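Local coordinates for protein ABC-type amino acid transport system, permease component (Caldanaerobacter subterraneus subsp. tengcongensis MB4, PDB 4YMU) that probably forms a membrane-spanning subunit of an ABC importer for amino acids, binding arginine in a pocket within its transmembrane helices, at residues K24-A29 against N151-M156; M36-A41 against E105-G110; L42-S47 against L53-Y58; E60-T65 against S99-A104. All coordinates share one frame; numbering follows the deposited sequence.

Contact 1 of 4, residues K24-A29 against N151-M156; sequences KLTFLA and NEFIVM. With ARG (arginine), chain I.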
loop_
_atom_site.group_PDB
_atom_site.type_symbol
_atom_site.label_atom_id
_atom_site.label_comp_id
_atom_site.label_asym_id
_atom_site.label_seq_id
_atom_site.Cartn_x
_atom_site.Cartn_y
_atom_site.Cartn_z
ATOM N N LYS C 24 8.016 21.545 -27.267
ATOM C CA LYS C 24 8.236 22.912 -26.790
ATOM C C LYS C 24 7.112 23.401 -25.871
ATOM O O LYS C 24 7.361 23.950 -24.796
ATOM C CB LYS C 24 8.381 23.852 -27.995
ATOM C CG LYS C 24 8.416 25.333 -27.652
ATOM C CD LYS C 24 8.295 26.198 -28.909
ATOM C CE LYS C 24 8.348 27.695 -28.586
ATOM N NZ LYS C 24 8.075 28.580 -29.773
ATOM N N LEU C 25 5.877 23.181 -26.306
ATOM C CA LEU C 25 4.693 23.533 -25.532
ATOM C C LEU C 25 4.664 22.842 -24.157
ATOM O O LEU C 25 4.557 23.503 -23.118
ATOM C CB LEU C 25 3.439 23.148 -26.323
ATOM C CG LEU C 25 2.155 23.975 -26.196
ATOM C CD1 LEU C 25 0.962 23.043 -26.074
ATOM C CD2 LEU C 25 2.181 24.980 -25.050
ATOM N N THR C 26 4.764 21.514 -24.170
ATOM C CA THR C 26 4.578 20.702 -22.972
ATOM C C THR C 26 5.680 20.927 -21.942
ATOM O O THR C 26 5.405 21.093 -20.757
ATOM C CB THR C 26 4.512 19.202 -23.321
ATOM O OG1 THR C 26 3.676 19.012 -24.469
ATOM C CG2 THR C 26 3.944 18.399 -22.161
ATOM N N PHE C 27 6.922 20.932 -22.410
ATOM C CA PHE C 27 8.070 21.255 -21.580
ATOM C C PHE C 27 7.886 22.561 -20.821
ATOM O O PHE C 27 7.965 22.596 -19.596
ATOM C CB PHE C 27 9.300 21.398 -22.462
ATOM C CG PHE C 27 10.452 20.558 -22.030
ATOM C CD1 PHE C 27 11.355 21.029 -21.088
ATOM C CD2 PHE C 27 10.638 19.289 -22.568
ATOM C CE1 PHE C 27 12.428 20.249 -20.688
ATOM C CE2 PHE C 27 11.705 18.499 -22.176
ATOM C CZ PHE C 27 12.605 18.981 -21.234
ATOM N N LEU C 28 7.657 23.639 -21.553
ATOM C CA LEU C 28 7.524 24.961 -20.948
ATOM C C LEU C 28 6.365 25.027 -19.951
ATOM O O LEU C 28 6.490 25.634 -18.886
ATOM C CB LEU C 28 7.367 26.030 -22.037
ATOM C CG LEU C 28 7.221 27.485 -21.587
ATOM C CD1 LEU C 28 8.397 27.913 -20.710
ATOM C CD2 LEU C 28 7.096 28.410 -22.804
ATOM N N ALA C 29 5.244 24.399 -20.295
ATOM C CA ALA C 29 4.066 24.447 -19.439
ATOM C C ALA C 29 4.340 23.689 -18.152
ATOM O O ALA C 29 4.217 24.237 -17.047
ATOM C CB ALA C 29 2.864 23.860 -20.154
ATOM N N ASN C 151 5.868 11.458 -14.623
ATOM C CA ASN C 151 4.622 10.920 -15.127
ATOM C C ASN C 151 3.647 12.019 -15.529
ATOM O O ASN C 151 2.825 11.835 -16.425
ATOM C CB ASN C 151 3.999 10.039 -14.062
ATOM C CG ASN C 151 2.591 9.629 -14.395
ATOM O OD1 ASN C 151 1.635 10.207 -13.882
ATOM N ND2 ASN C 151 2.449 8.617 -15.242
ATOM N N GLU C 152 3.723 13.157 -14.848
ATOM C CA GLU C 152 2.861 14.280 -15.161
ATOM C C GLU C 152 3.165 14.769 -16.569
ATOM O O GLU C 152 2.260 14.949 -17.378
ATOM C CB GLU C 152 3.027 15.388 -14.120
ATOM C CG GLU C 152 2.524 16.770 -14.543
ATOM C CD GLU C 152 1.001 16.914 -14.542
ATOM O OE1 GLU C 152 0.272 15.898 -14.454
ATOM O OE2 GLU C 152 0.534 18.075 -14.616
ATOM N N PHE C 153 4.454 14.937 -16.851
ATOM C CA PHE C 153 4.939 15.333 -18.160
ATOM C C PHE C 153 4.393 14.426 -19.253
ATOM O O PHE C 153 3.894 14.903 -20.265
ATOM C CB PHE C 153 6.466 15.283 -18.173
ATOM C CG PHE C 153 7.080 15.560 -19.519
ATOM C CD1 PHE C 153 7.332 14.525 -20.411
ATOM C CD2 PHE C 153 7.400 16.857 -19.895
ATOM C CE1 PHE C 153 7.898 14.777 -21.651
ATOM C CE2 PHE C 153 7.970 17.118 -21.128
ATOM C CZ PHE C 153 8.219 16.074 -22.010
ATOM N N ILE C 154 4.489 13.117 -19.054
ATOM C CA ILE C 154 4.026 12.178 -20.072
ATOM C C ILE C 154 2.542 12.393 -20.356
ATOM O O ILE C 154 2.121 12.408 -21.512
ATOM C CB ILE C 154 4.278 10.708 -19.657
ATOM C CG1 ILE C 154 5.783 10.424 -19.572
ATOM C CG2 ILE C 154 3.599 9.740 -20.621
ATOM C CD1 ILE C 154 6.114 9.005 -19.172
ATOM N N VAL C 155 1.765 12.598 -19.298
ATOM C CA VAL C 155 0.331 12.817 -19.427
ATOM C C VAL C 155 0.052 14.134 -20.169
ATOM O O VAL C 155 -0.856 14.215 -21.011
ATOM C CB VAL C 155 -0.339 12.862 -18.047
ATOM C CG1 VAL C 155 -1.783 13.314 -18.163
ATOM C CG2 VAL C 155 -0.275 11.500 -17.401
ATOM N N MET C 156 0.849 15.152 -19.860
ATOM C CA MET C 156 0.673 16.466 -20.438
ATOM C C MET C 156 0.977 16.513 -21.933
ATOM O O MET C 156 0.480 17.391 -22.618
ATOM C CB MET C 156 1.525 17.486 -19.687
ATOM C CG MET C 156 0.951 17.872 -18.344
ATOM S SD MET C 156 -0.617 18.762 -18.499
ATOM C CE MET C 156 0.025 20.417 -18.714
HETATM N N ARG I . -8.192 15.890 -19.592
HETATM C CA ARG I . -8.599 15.934 -18.187
HETATM C C ARG I . -9.187 17.281 -17.803
HETATM O O ARG I . -9.726 17.436 -16.700
HETATM C CB ARG I . -7.419 15.647 -17.263
HETATM C CG ARG I . -6.380 16.735 -17.204
HETATM C CD ARG I . -5.166 16.236 -16.436
HETATM N NE ARG I . -4.208 17.297 -16.153
HETATM C CZ ARG I . -2.985 17.092 -15.682
HETATM N NH1 ARG I . -2.181 18.122 -15.454
HETATM N NH2 ARG I . -2.564 15.853 -15.449
HETATM O OXT ARG I . -9.107 18.236 -18.576
#
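Glu-152 OE2 is gripped by two groups: NH1 of the bound arginine, 2.8 Å from it, and the hydroxyl of Ser-99 on helix 87-112. The other carboxylate oxygen, Glu-152 OE1, accepts from the ligand's NH2 at 3.0 Å, a two-point pairing that probably fixes the orientation of the guanidinium. A bend at chi2 (75°) turns the carboxylate out of helix 129-160 to meet it. One turn on, Met-156 folds back through bends at chi2 and chi3 and lays its SD 3.5 Å from ligand NH1, while its CB faces the other helix.

That other helix is 12-44, most of which is predicted to span the membrane. In this permease of the binding-protein-dependent transport family, the short segments run roughly antiparallel, 142° between their directions, with axes 9.8 Å apart. Helix 129-160 gives Glu-152, Val-155 and Met-156 to the arginine pocket and packs its other side on helix 12-44. Thr-26 is the closest fit: its methyl, not its hydroxyl, is turned to the partner, CG2 lying 3.6 Å from Met-156 CB. The hydroxyl turns back to the carbonyl of Thr-22 in its own helix. Beside this, Phe-27 and Phe-153 form an offset edge-to-face pair with planes at 80°. The edge of Phe-153 is directed at the face of Phe-27, with Phe-153 CE2 3.7 Å from Phe-27 CD2. Phe-153 also meets Phe-203 of helix 186-214 edge to face, and the aromatic contact continues into a third helix.

Contact 2 of 4, residues M36-A41 against E105-G110; sequences MGLFIA and EIIRAG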
loop_
_atom_site.group_PDB
_atom_site.type_symbol
_atom_site.label_atom_id
_atom_site.label_comp_id
_atom_site.label_asym_id
_atom_site.label_seq_id
_atom_site.Cartn_x
_atom_site.Cartn_y
_atom_site.Cartn_z
ATOM N N MET C 36 5.035 26.866 -10.238
ATOM C CA MET C 36 3.775 27.351 -9.724
ATOM C C MET C 36 3.236 26.349 -8.711
ATOM O O MET C 36 2.827 26.730 -7.617
ATOM C CB MET C 36 2.776 27.517 -10.864
ATOM C CG MET C 36 3.146 28.594 -11.864
ATOM S SD MET C 36 1.858 28.758 -13.111
ATOM C CE MET C 36 0.672 29.713 -12.166
ATOM N N GLY C 37 3.270 25.070 -9.077
ATOM C CA GLY C 37 2.721 24.005 -8.245
ATOM C C GLY C 37 3.349 23.940 -6.863
ATOM O O GLY C 37 2.636 23.813 -5.863
ATOM N N LEU C 38 4.678 24.049 -6.821
ATOM C CA LEU C 38 5.444 24.112 -5.576
ATOM C C LEU C 38 4.964 25.259 -4.696
ATOM O O LEU C 38 4.771 25.113 -3.490
ATOM C CB LEU C 38 6.929 24.314 -5.893
ATOM C CG LEU C 38 7.862 24.624 -4.719
ATOM C CD1 LEU C 38 7.773 23.558 -3.628
ATOM C CD2 LEU C 38 9.297 24.775 -5.215
ATOM N N PHE C 39 4.768 26.405 -5.332
ATOM C CA PHE C 39 4.365 27.618 -4.657
ATOM C C PHE C 39 2.976 27.425 -4.074
ATOM O O PHE C 39 2.696 27.840 -2.950
ATOM C CB PHE C 39 4.370 28.754 -5.675
ATOM C CG PHE C 39 4.633 30.099 -5.083
ATOM C CD1 PHE C 39 5.924 30.467 -4.723
ATOM C CD2 PHE C 39 3.602 31.015 -4.922
ATOM C CE1 PHE C 39 6.178 31.726 -4.184
ATOM C CE2 PHE C 39 3.847 32.275 -4.387
ATOM C CZ PHE C 39 5.135 32.632 -4.017
ATOM N N ILE C 40 2.112 26.781 -4.850
ATOM C CA ILE C 40 0.739 26.544 -4.434
ATOM C C ILE C 40 0.720 25.618 -3.222
ATOM O O ILE C 40 -0.069 25.811 -2.295
ATOM C CB ILE C 40 -0.093 25.893 -5.561
ATOM C CG1 ILE C 40 -0.167 26.799 -6.787
ATOM C CG2 ILE C 40 -1.513 25.609 -5.085
ATOM C CD1 ILE C 40 -0.992 28.022 -6.562
ATOM N N ALA C 41 1.602 24.620 -3.237
ATOM C CA ALA C 41 1.672 23.626 -2.166
ATOM C C ALA C 41 2.078 24.281 -0.845
ATOM O O ALA C 41 1.445 24.050 0.188
ATOM C CB ALA C 41 2.648 22.527 -2.538
ATOM N N GLU C 105 -0.876 18.836 -5.838
ATOM C CA GLU C 105 -1.330 17.599 -5.200
ATOM C C GLU C 105 -0.237 16.547 -5.123
ATOM O O GLU C 105 -0.072 15.879 -4.093
ATOM C CB GLU C 105 -2.547 17.004 -5.898
ATOM C CG GLU C 105 -3.791 17.161 -5.084
ATOM C CD GLU C 105 -3.544 16.849 -3.626
ATOM O OE1 GLU C 105 -3.431 15.641 -3.273
ATOM O OE2 GLU C 105 -3.435 17.829 -2.843
ATOM N N ILE C 106 0.521 16.419 -6.207
ATOM C CA ILE C 106 1.607 15.459 -6.246
ATOM C C ILE C 106 2.593 15.694 -5.095
ATOM O O ILE C 106 3.015 14.749 -4.416
ATOM C CB ILE C 106 2.333 15.489 -7.597
ATOM C CG1 ILE C 106 1.661 14.530 -8.572
ATOM C CG2 ILE C 106 3.795 15.100 -7.451
ATOM C CD1 ILE C 106 2.056 14.786 -10.013
ATOM N N ILE C 107 2.935 16.952 -4.859
ATOM C CA ILE C 107 3.847 17.276 -3.774
ATOM C C ILE C 107 3.259 16.896 -2.420
ATOM O O ILE C 107 3.926 16.211 -1.609
ATOM C CB ILE C 107 4.231 18.756 -3.779
ATOM C CG1 ILE C 107 5.015 19.091 -5.059
ATOM C CG2 ILE C 107 5.001 19.109 -2.502
ATOM C CD1 ILE C 107 5.403 20.554 -5.167
ATOM N N ARG C 108 2.018 17.328 -2.175
ATOM C CA ARG C 108 1.377 17.001 -0.897
ATOM C C ARG C 108 1.369 15.497 -0.617
ATOM O O ARG C 108 1.556 15.061 0.523
ATOM C CB ARG C 108 -0.049 17.543 -0.829
ATOM C CG ARG C 108 -0.626 17.530 0.568
ATOM C CD ARG C 108 -2.132 17.409 0.527
ATOM N NE ARG C 108 -2.550 16.321 -0.354
ATOM C CZ ARG C 108 -2.387 15.027 -0.101
ATOM N NH1 ARG C 108 -1.811 14.626 1.025
ATOM N NH2 ARG C 108 -2.800 14.125 -0.984
ATOM N N ALA C 109 1.184 14.712 -1.673
ATOM C CA ALA C 109 1.060 13.275 -1.510
ATOM C C ALA C 109 2.427 12.605 -1.396
ATOM O O ALA C 109 2.550 11.548 -0.783
ATOM C CB ALA C 109 0.286 12.684 -2.654
ATOM N N GLY C 110 3.449 13.225 -1.974
ATOM C CA GLY C 110 4.785 12.668 -1.910
ATOM C C GLY C 110 5.317 12.861 -0.506
ATOM O O GLY C 110 6.127 12.069 -0.014
#
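Ile-107 makes every apolar contact here, its two branches serving different neighbours on helix 12-44. The longer branch runs straight out from its helix (chi2 178°), and its tip, CD1, settles against backbone as much as side chain: it lies 3.6 Å from Leu-38 CA and 4.1 Å from Leu-38 CB, with Gly-37 C next to it at 4.3 Å. The shorter branch ends in CG2, which meets the methyl of Ala-41, CB, at 4.1 Å. The backbone of Gly-37 and Leu-38 and the methyl of Ala-41 thus receive a single branched side chain, where segments of helices 12-44 and 87-112 cross at 57° with axes 9.1 Å apart.

The ionic part lies within helix 87-112. Arg-108 takes the carboxylate of Glu-105 side-on, NH2 to OE1 at 2.8 Å and NE to OE2 at 3.0 Å, each oxygen using its syn lone pair and lying close to the guanidinium plane. Arg-108 NH1 goes on to a hydrogen bond with Gln-112, and Glu-105 OE2 also forms a salt bridge with Lys-44.

With two cationic groups around it, Glu-105 is probably held ionised; its negative charge is shared by Arg-108 and Lys-44, beside an interface that is itself van der Waals.

Contact 3 of 4, residues L42-S47 against L53-Y58; sequences LMKMSS and LVASSY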
loop_
_atom_site.group_PDB
_atom_site.type_symbol
_atom_site.label_atom_id
_atom_site.label_comp_id
_atom_site.label_asym_id
_atom_site.label_seq_id
_atom_site.Cartn_x
_atom_site.Cartn_y
_atom_site.Cartn_z
ATOM N N LEU C 42 3.127 25.106 -0.901
ATOM C CA LEU C 42 3.617 25.872 0.243
ATOM C C LEU C 42 2.511 26.711 0.878
ATOM O O LEU C 42 2.428 26.837 2.100
ATOM C CB LEU C 42 4.776 26.776 -0.191
ATOM C CG LEU C 42 6.199 26.245 0.005
ATOM C CD1 LEU C 42 6.188 24.755 0.225
ATOM C CD2 LEU C 42 7.112 26.586 -1.158
ATOM N N MET C 43 1.664 27.282 0.034
ATOM C CA MET C 43 0.525 28.057 0.493
ATOM C C MET C 43 -0.464 27.204 1.271
ATOM O O MET C 43 -1.055 27.655 2.252
ATOM C CB MET C 43 -0.190 28.686 -0.694
ATOM C CG MET C 43 0.522 29.874 -1.283
ATOM S SD MET C 43 -0.583 30.796 -2.369
ATOM C CE MET C 43 0.620 31.552 -3.450
ATOM N N LYS C 44 -0.656 25.970 0.816
ATOM C CA LYS C 44 -1.645 25.081 1.420
ATOM C C LYS C 44 -1.134 24.587 2.775
ATOM O O LYS C 44 -1.904 24.102 3.602
ATOM C CB LYS C 44 -1.917 23.896 0.489
ATOM C CG LYS C 44 -3.230 23.171 0.727
ATOM C CD LYS C 44 -3.289 21.929 -0.148
ATOM C CE LYS C 44 -4.579 21.138 0.032
ATOM N NZ LYS C 44 -4.718 20.087 -1.031
ATOM N N MET C 45 0.165 24.751 3.004
ATOM C CA MET C 45 0.787 24.356 4.261
ATOM C C MET C 45 0.810 25.503 5.266
ATOM O O MET C 45 1.142 25.301 6.436
ATOM C CB MET C 45 2.211 23.879 4.005
ATOM C CG MET C 45 2.289 22.690 3.081
ATOM S SD MET C 45 3.988 22.304 2.624
ATOM C CE MET C 45 3.682 21.118 1.308
ATOM N N SER C 46 0.464 26.704 4.807
ATOM C CA SER C 46 0.446 27.872 5.680
ATOM C C SER C 46 -0.612 27.709 6.774
ATOM O O SER C 46 -1.716 27.214 6.519
ATOM C CB SER C 46 0.179 29.144 4.867
ATOM O OG SER C 46 0.372 30.312 5.648
ATOM N N SER C 47 -0.263 28.127 7.992
ATOM C CA SER C 47 -1.177 28.060 9.132
ATOM C C SER C 47 -2.228 29.154 9.016
ATOM O O SER C 47 -3.332 29.043 9.554
ATOM C CB SER C 47 -0.405 28.211 10.443
ATOM O OG SER C 47 0.436 27.094 10.669
ATOM N N LEU C 53 -6.749 28.371 2.404
ATOM C CA LEU C 53 -8.069 28.339 1.784
ATOM C C LEU C 53 -7.965 28.615 0.287
ATOM O O LEU C 53 -8.593 27.936 -0.531
ATOM C CB LEU C 53 -8.993 29.369 2.429
ATOM C CG LEU C 53 -10.430 29.294 1.917
ATOM C CD1 LEU C 53 -11.112 28.044 2.479
ATOM C CD2 LEU C 53 -11.214 30.559 2.251
ATOM N N VAL C 54 -7.167 29.619 -0.063
ATOM C CA VAL C 54 -7.002 30.005 -1.465
ATOM C C VAL C 54 -6.292 28.916 -2.273
ATOM O O VAL C 54 -6.662 28.650 -3.423
ATOM C CB VAL C 54 -6.335 31.409 -1.634
ATOM C CG1 VAL C 54 -4.857 31.296 -1.995
ATOM C CG2 VAL C 54 -7.074 32.211 -2.686
ATOM N N ALA C 55 -5.284 28.285 -1.672
ATOM C CA ALA C 55 -4.546 27.238 -2.362
ATOM C C ALA C 55 -5.464 26.051 -2.580
ATOM O O ALA C 55 -5.503 25.471 -3.671
ATOM C CB ALA C 55 -3.320 26.823 -1.561
ATOM N N SER C 56 -6.230 25.707 -1.551
ATOM C CA SER C 56 -7.142 24.575 -1.662
ATOM C C SER C 56 -8.195 24.830 -2.729
ATOM O O SER C 56 -8.504 23.942 -3.528
ATOM C CB SER C 56 -7.788 24.235 -0.316
ATOM O OG SER C 56 -6.840 23.636 0.560
ATOM N N SER C 57 -8.726 26.050 -2.750
ATOM C CA SER C 57 -9.769 26.403 -3.709
ATOM C C SER C 57 -9.236 26.382 -5.139
ATOM O O SER C 57 -9.865 25.813 -6.022
ATOM C CB SER C 57 -10.376 27.760 -3.369
ATOM O OG SER C 57 -11.210 27.659 -2.229
ATOM N N TYR C 58 -8.069 26.989 -5.343
ATOM C CA TYR C 58 -7.361 26.960 -6.619
ATOM C C TYR C 58 -7.225 25.533 -7.128
ATOM O O TYR C 58 -7.712 25.198 -8.219
ATOM C CB TYR C 58 -5.981 27.587 -6.433
ATOM C CG TYR C 58 -5.075 27.578 -7.647
ATOM C CD1 TYR C 58 -4.997 28.674 -8.494
ATOM C CD2 TYR C 58 -4.259 26.493 -7.917
ATOM C CE1 TYR C 58 -4.142 28.674 -9.590
ATOM C CE2 TYR C 58 -3.407 26.484 -9.006
ATOM C CZ TYR C 58 -3.351 27.573 -9.837
ATOM O OH TYR C 58 -2.501 27.554 -10.918
#
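Where Met-43 and Lys-44 meet Ala-55 and Ser-56, no ring or guanidinium takes part; the flat group to consider is the peptide carbonyl of Leu-53, on helix 49-63. Its oxygen is reached from opposite faces of the carbonyl plane by two donors of one residue: Ser-57 N, at 2.9 Å from Leu-53 O in the ordinary helical bond, and Ser-57 OG, at 3.1 Å from that same oxygen. The hydroxyl stands 34° out of the plane, and in this way the serine's polar end is satisfied by its own helix.

Across the segments the packing is mostly apolar. The methyl of Ala-55 fits against two successive residues, its CB lying 3.7 Å from Met-43 CB and 3.8 Å from Lys-44 CB. Met-43 then extends past it until SD comes to 4.3 Å from Val-54 CG1, a looser touch at the surface.

Lys-44 passes alongside Ser-56. With CG anti to the backbone N (chi1 -159°) and the chain extended beyond, its methylenes run past the hydroxyl, CE being 3.4 Å from Ser-56 OG. That hydroxyl bonds to Lys-52 O within its own helix, and the lysine continues to a salt bridge between NZ and Glu-105 on helix 87-112. The charged end is thus paired with a third helix, while the aliphatic shaft packs here.

Helices 12-44 and 49-63, consecutive and joined by a short link, pack back on each other as a helical hairpin, their backbones nearest at Lys-44 and Ala-55.

Contact 4 of 4, residues E60-T65 against S99-A104; sequences EVIRGT and SSAYVA. With ARG (arginine), chain I.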
loop_
_atom_site.group_PDB
_atom_site.type_symbol
_atom_site.label_atom_id
_atom_site.label_comp_id
_atom_site.label_asym_id
_atom_site.label_seq_id
_atom_site.Cartn_x
_atom_site.Cartn_y
_atom_site.Cartn_z
ATOM N N GLU C 60 -8.577 22.632 -6.092
ATOM C CA GLU C 60 -9.836 21.920 -6.225
ATOM C C GLU C 60 -10.562 22.319 -7.505
ATOM O O GLU C 60 -10.977 21.469 -8.298
ATOM C CB GLU C 60 -10.704 22.246 -5.006
ATOM C CG GLU C 60 -11.821 21.264 -4.703
ATOM C CD GLU C 60 -12.352 21.412 -3.283
ATOM O OE1 GLU C 60 -12.116 22.477 -2.666
ATOM O OE2 GLU C 60 -13.012 20.469 -2.790
ATOM N N VAL C 61 -10.661 23.627 -7.725
ATOM C CA VAL C 61 -11.385 24.164 -8.869
ATOM C C VAL C 61 -10.710 23.754 -10.163
ATOM O O VAL C 61 -11.372 23.303 -11.087
ATOM C CB VAL C 61 -11.554 25.694 -8.786
ATOM C CG1 VAL C 61 -11.918 26.257 -10.144
ATOM C CG2 VAL C 61 -12.625 26.042 -7.761
ATOM N N ILE C 62 -9.392 23.910 -10.229
ATOM C CA ILE C 62 -8.666 23.559 -11.444
ATOM C C ILE C 62 -8.695 22.063 -11.781
ATOM O O ILE C 62 -8.870 21.684 -12.944
ATOM C CB ILE C 62 -7.246 24.099 -11.396
ATOM C CG1 ILE C 62 -7.311 25.620 -11.425
ATOM C CG2 ILE C 62 -6.441 23.595 -12.577
ATOM C CD1 ILE C 62 -6.016 26.236 -11.222
ATOM N N ARG C 63 -8.555 21.207 -10.772
ATOM C CA ARG C 63 -8.575 19.781 -11.038
ATOM C C ARG C 63 -9.997 19.297 -11.280
ATOM O O ARG C 63 -10.214 18.305 -11.992
ATOM C CB ARG C 63 -7.939 19.015 -9.874
ATOM C CG ARG C 63 -6.473 19.353 -9.638
ATOM C CD ARG C 63 -5.905 18.569 -8.469
ATOM N NE ARG C 63 -5.906 17.133 -8.709
ATOM C CZ ARG C 63 -6.460 16.253 -7.883
ATOM N NH1 ARG C 63 -7.055 16.687 -6.777
ATOM N NH2 ARG C 63 -6.434 14.951 -8.168
ATOM N N GLY C 64 -10.968 20.012 -10.716
ATOM C CA GLY C 64 -12.350 19.574 -10.796
ATOM C C GLY C 64 -13.075 20.132 -12.002
ATOM O O GLY C 64 -14.308 20.026 -12.102
ATOM N N THR C 65 -12.302 20.678 -12.945
ATOM C CA THR C 65 -12.851 21.429 -14.072
ATOM C C THR C 65 -12.030 21.174 -15.359
ATOM O O THR C 65 -10.807 21.051 -15.305
ATOM C CB THR C 65 -12.907 22.931 -13.670
ATOM O OG1 THR C 65 -14.140 23.511 -14.094
ATOM C CG2 THR C 65 -11.711 23.709 -14.176
ATOM N N SER C 99 -1.554 22.041 -14.839
ATOM C CA SER C 99 -0.448 21.283 -14.312
ATOM C C SER C 99 -0.076 21.778 -12.929
ATOM O O SER C 99 0.342 20.990 -12.104
ATOM C CB SER C 99 0.770 21.357 -15.229
ATOM O OG SER C 99 1.815 20.536 -14.724
ATOM N N SER C 100 -0.210 23.075 -12.671
ATOM C CA SER C 100 0.185 23.591 -11.363
ATOM C C SER C 100 -0.692 22.951 -10.298
ATOM O O SER C 100 -0.203 22.535 -9.238
ATOM C CB SER C 100 0.070 25.113 -11.283
ATOM O OG SER C 100 -1.269 25.504 -11.035
ATOM N N ALA C 101 -1.987 22.859 -10.576
ATOM C CA ALA C 101 -2.864 22.223 -9.601
ATOM C C ALA C 101 -2.465 20.752 -9.367
ATOM O O ALA C 101 -2.256 20.297 -8.202
ATOM C CB ALA C 101 -4.305 22.325 -10.032
ATOM N N TYR C 102 -2.355 20.002 -10.463
ATOM C CA TYR C 102 -2.039 18.577 -10.305
ATOM C C TYR C 102 -0.686 18.353 -9.604
ATOM O O TYR C 102 -0.543 17.441 -8.786
ATOM C CB TYR C 102 -2.128 17.839 -11.641
ATOM C CG TYR C 102 -3.555 17.699 -12.133
ATOM C CD1 TYR C 102 -4.329 16.599 -11.783
ATOM C CD2 TYR C 102 -4.137 18.684 -12.937
ATOM C CE1 TYR C 102 -5.640 16.471 -12.230
ATOM C CE2 TYR C 102 -5.445 18.568 -13.391
ATOM C CZ TYR C 102 -6.196 17.463 -13.039
ATOM O OH TYR C 102 -7.501 17.341 -13.484
ATOM N N VAL C 103 0.284 19.210 -9.909
ATOM C CA VAL C 103 1.609 19.151 -9.302
ATOM C C VAL C 103 1.586 19.472 -7.806
ATOM O O VAL C 103 2.269 18.814 -7.006
ATOM C CB VAL C 103 2.611 20.040 -10.051
ATOM C CG1 VAL C 103 3.834 20.355 -9.185
ATOM C CG2 VAL C 103 3.020 19.365 -11.351
ATOM N N ALA C 104 0.794 20.471 -7.431
ATOM C CA ALA C 104 0.589 20.778 -6.022
ATOM C C ALA C 104 0.115 19.524 -5.265
ATOM O O ALA C 104 0.655 19.173 -4.184
ATOM C CB ALA C 104 -0.421 21.908 -5.872
HETATM N N ARG I . -8.192 15.890 -19.592
HETATM C CA ARG I . -8.599 15.934 -18.187
HETATM C C ARG I . -9.187 17.281 -17.803
HETATM O O ARG I . -9.726 17.436 -16.700
HETATM C CB ARG I . -7.419 15.647 -17.263
HETATM C CG ARG I . -6.380 16.735 -17.204
HETATM C CD ARG I . -5.166 16.236 -16.436
HETATM N NE ARG I . -4.208 17.297 -16.153
HETATM C CZ ARG I . -2.985 17.092 -15.682
HETATM N NH1 ARG I . -2.181 18.122 -15.454
HETATM N NH2 ARG I . -2.564 15.853 -15.449
HETATM O OXT ARG I . -9.107 18.236 -18.576
#
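The ring of Tyr-102 is sandwiched between two arginines, one of the protein and one the bound ligand. Over the centre of one face sits Arg-63 CG, 3.8 Å from the centroid of the Tyr-102 ring and only 6° off its normal, a well-formed CH-pi contact. Against the opposite face of the Tyr-102 ring lies the ligand's NE, 3.3 Å above the plane and displaced toward the rim. Arg-63 bends at chi3 (63°), which stands its guanidinium almost upright on the tyrosine, the two planes 85° apart, with Arg-63 NE 3.5 Å from Tyr-102 CD1.

Ala-101 supplies the helix-to-helix packing. Its CB receives Ile-62 CG2 at 3.6 Å and Arg-63 CG at 3.7 Å, so the same methylene that covers the tyrosine also rests on the alanine. Helix 49-63 ends at this point, and the carbonyl of Arg-63 accepts a hydrogen bond from Lys-158 of the second subunit, placing the contact at the dimer boundary as well as beside the pocket, to which Ser-99 and Tyr-102 both contribute.

A ring carrying the Arg-63 methylene and NE on one side and the bound arginine on the other forms a flat wall for the ligand side chain, its pi cloud probably adding some electrostatic attraction.

How the contacts relate
Contact 1 lies nearest the middle of the chain; contacts 1, 2 and 4 are partly buried, whereas contact 3 is at the surface. Helix 12-44 serves contacts 1, 2 and 3 in turn along its length; helix 49-63 is shared by contacts 3 and 4, helix 87-112 by 2 and 4. Chemistry follows nearness to the ligand. Contacts 1 and 4 meet at the same bound arginine, from a carboxylate side and an aromatic side, and are joined directly by Glu-152 and Ser-99. Contacts 2 and 3, away from the ligand, rely on small apolar fits and are tied by the Lys-44 to Glu-105 salt bridge. Tyr-58 of contact 3 packs beside Ser-100 and Ala-101 of contact 4.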